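Local coordinates for protein inositol 2-dehydrogenase (Sinorhizobium meliloti, PDB 4HKT) that catalyses the NAD-dependent oxidation of myo-inositol to 2-keto-myo-inositol, the first step of inositol breakdown, at residues Glu282-Ala285 and Asn286-Glu289. Numbering follows the deposited sequence.
Sequences EAYA and NEIE. With EDO (1,2-ethanediol), chain V.
Ala283 O accepts the amide hydrogen of Glu287 N at 2.9 Å. This is one rung of an unbroken i to i+4 ladder in which Glu282 O takes Asn286 N (3.0 Å), Tyr284 O takes Ile288 N, and Ala285 O takes Glu289 N. Asn286 also brings its amide carbon close to the oxygen that its own backbone N-H uses, CG standing 3.3 Å from Glu282 O. Its CG lies anti to the carbonyl carbon (chi1 -75°), which directs the side chain back toward the preceding turn, and ND2 donates a hydrogen bond to Phe125 O. An amide suits this place because it can supply an N-H to a backbone carbonyl without bringing a charge; a leucine in its place would probably leave Phe125 O without this donor, since its side chain has no N-H to offer. All eight residues belong to helix 281-297, which packs beside helix 13-24 of the Rossmann-type nucleotide-binding domain of the Gfo/Idh/MocA family. Tyr284 faces that helix, its ring edge-to-face with His18 and also touching Val17 and Ala21; a broad aromatic suits such an interface. Glu287 runs alongside the tyrosine, its extended chain, with CG anti to the backbone N (chi1 173°), carrying OE1 to the ring edge, in plane and 3.4 Å from Tyr284 CD1. The carboxylate and ring planes are turned 48° apart, and the edge position would let the carboxylate meet the slightly positive ring hydrogens rather than the electron-rich face. Ile288, branched and apolar, rests on Ala21. On the other flank a 1,2-ethanediol molecule, probably from the crystallisation liquor, donates from O1 to Asn286 O at 2.8 Å, while Glu289 CG lies 3.2 Å from the same EDO O1.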
ATOM      1  N   GLU B 282     -10.272 -20.127  -2.956  1.00 24.12           N
ATOM      2  CA  GLU B 282     -11.539 -19.589  -3.421  1.00 27.06           C
ATOM      3  C   GLU B 282     -11.744 -19.894  -4.904  1.00 24.75           C
ATOM      4  O   GLU B 282     -12.869 -20.179  -5.357  1.00 22.48           O
ATOM      5  CB  GLU B 282     -11.652 -18.079  -3.166  1.00 29.94           C
ATOM      6  CG  GLU B 282     -11.808 -17.697  -1.703  1.00 34.72           C
ATOM      7  CD  GLU B 282     -11.532 -16.233  -1.487  1.00 39.16           C
ATOM      8  OE1 GLU B 282     -12.497 -15.442  -1.484  1.00 43.64           O
ATOM      9  OE2 GLU B 282     -10.344 -15.878  -1.374  1.00 44.66           O
ATOM     10  N   ALA B 283     -10.663 -19.819  -5.680  1.00 21.98           N
ATOM     11  CA  ALA B 283     -10.776 -20.081  -7.104  1.00 20.63           C
ATOM     12  C   ALA B 283     -11.247 -21.511  -7.371  1.00 20.52           C
ATOM     13  O   ALA B 283     -12.157 -21.709  -8.179  1.00 20.54           O
ATOM     14  CB  ALA B 283      -9.461 -19.775  -7.820  1.00 22.12           C
ATOM     15  N   TYR B 284     -10.652 -22.489  -6.690  1.00 20.38           N
ATOM     16  CA  TYR B 284     -11.095 -23.888  -6.822  1.00 23.44           C
ATOM     17  C   TYR B 284     -12.572 -24.085  -6.404  1.00 25.12           C
ATOM     18  O   TYR B 284     -13.285 -24.843  -7.047  1.00 24.84           O
ATOM     19  CB  TYR B 284     -10.199 -24.830  -6.042  1.00 24.00           C
ATOM     20  CG  TYR B 284      -8.769 -24.852  -6.551  1.00 27.65           C
ATOM     21  CD1 TYR B 284      -8.481 -25.250  -7.857  1.00 28.49           C
ATOM     22  CD2 TYR B 284      -7.705 -24.469  -5.732  1.00 28.21           C
ATOM     23  CE1 TYR B 284      -7.164 -25.248  -8.334  1.00 31.30           C
ATOM     24  CE2 TYR B 284      -6.399 -24.472  -6.200  1.00 29.08           C
ATOM     25  CZ  TYR B 284      -6.135 -24.868  -7.487  1.00 30.76           C
ATOM     26  OH  TYR B 284      -4.839 -24.895  -7.930  1.00 36.30           O
ATOM     27  N   ALA B 285     -13.045 -23.375  -5.376  1.00 26.00           N
ATOM     28  CA  ALA B 285     -14.469 -23.436  -5.029  1.00 25.26           C
ATOM     29  C   ALA B 285     -15.339 -22.907  -6.162  1.00 27.30           C
ATOM     30  O   ALA B 285     -16.343 -23.539  -6.530  1.00 28.28           O
ATOM     31  CB  ALA B 285     -14.760 -22.682  -3.731  1.00 26.27           C
ATOM     32  N   ASN B 286     -14.950 -21.761  -6.729  1.00 25.14           N
ATOM     33  CA  ASN B 286     -15.747 -21.103  -7.729  1.00 27.66           C
ATOM     34  C   ASN B 286     -15.803 -21.935  -9.007  1.00 27.77           C
ATOM     35  O   ASN B 286     -16.815 -21.960  -9.737  1.00 25.42           O
ATOM     36  CB  ASN B 286     -15.146 -19.719  -8.056  1.00 28.89           C
ATOM     37  CG  ASN B 286     -15.396 -18.691  -6.971  1.00 32.69           C
ATOM     38  OD1 ASN B 286     -16.243 -18.876  -6.093  1.00 34.92           O
ATOM     39  ND2 ASN B 286     -14.658 -17.574  -7.036  1.00 31.43           N
ATOM     40  N   GLU B 287     -14.677 -22.569  -9.299  1.00 26.12           N
ATOM     41  CA  GLU B 287     -14.510 -23.401 -10.478  1.00 27.14           C
ATOM     42  C   GLU B 287     -15.456 -24.612 -10.455  1.00 25.69           C
ATOM     43  O   GLU B 287     -16.170 -24.860 -11.418  1.00 26.14           O
ATOM     44  CB  GLU B 287     -13.053 -23.861 -10.487  1.00 27.60           C
ATOM     45  CG  GLU B 287     -12.622 -24.866 -11.512  1.00 28.13           C
ATOM     46  CD  GLU B 287     -11.137 -25.172 -11.346  1.00 29.00           C
ATOM     47  OE1 GLU B 287     -10.753 -25.746 -10.322  1.00 29.41           O
ATOM     48  OE2 GLU B 287     -10.342 -24.803 -12.215  1.00 28.18           O
ATOM     49  N   ILE B 288     -15.472 -25.325  -9.337  1.00 28.36           N
ATOM     50  CA  ILE B 288     -16.401 -26.445  -9.144  1.00 31.34           C
ATOM     51  C   ILE B 288     -17.826 -25.910  -9.235  1.00 31.44           C
ATOM     52  O   ILE B 288     -18.675 -26.486  -9.944  1.00 30.91           O
ATOM     53  CB  ILE B 288     -16.160 -27.203  -7.830  1.00 33.78           C
ATOM     54  CG1 ILE B 288     -14.774 -27.869  -7.818  1.00 39.55           C
ATOM     55  CG2 ILE B 288     -17.229 -28.275  -7.597  1.00 35.95           C
ATOM     56  CD1 ILE B 288     -14.497 -28.868  -8.929  1.00 41.05           C
ATOM     57  N   GLU B 289     -18.068 -24.765  -8.609  1.00 33.05           N
ATOM     58  CA  GLU B 289     -19.389 -24.138  -8.689  1.00 32.87           C
ATOM     59  C   GLU B 289     -19.796 -23.874 -10.120  1.00 29.02           C
ATOM     60  O   GLU B 289     -20.903 -24.208 -10.525  1.00 28.50           O
ATOM     61  CB  GLU B 289     -19.435 -22.855  -7.861  1.00 35.92           C
ATOM     62  CG  GLU B 289     -20.779 -22.149  -7.833  1.00 41.17           C
ATOM     63  CD  GLU B 289     -20.695 -20.811  -7.095  1.00 47.45           C
ATOM     64  OE1 GLU B 289     -20.000 -20.716  -6.058  1.00 48.84           O
ATOM     65  OE2 GLU B 289     -21.300 -19.838  -7.577  1.00 52.85           O
TER
HETATM   66  C1  EDO V 405     -18.561 -19.293  -9.464  1.00 39.46           C
HETATM   67  O1  EDO V 405     -19.147 -20.462  -9.995  1.00 42.22           O
HETATM   68  C2  EDO V 405     -17.840 -18.606 -10.603  1.00 40.03           C
HETATM   69  O2  EDO V 405     -17.122 -17.479 -10.119  1.00 39.32           O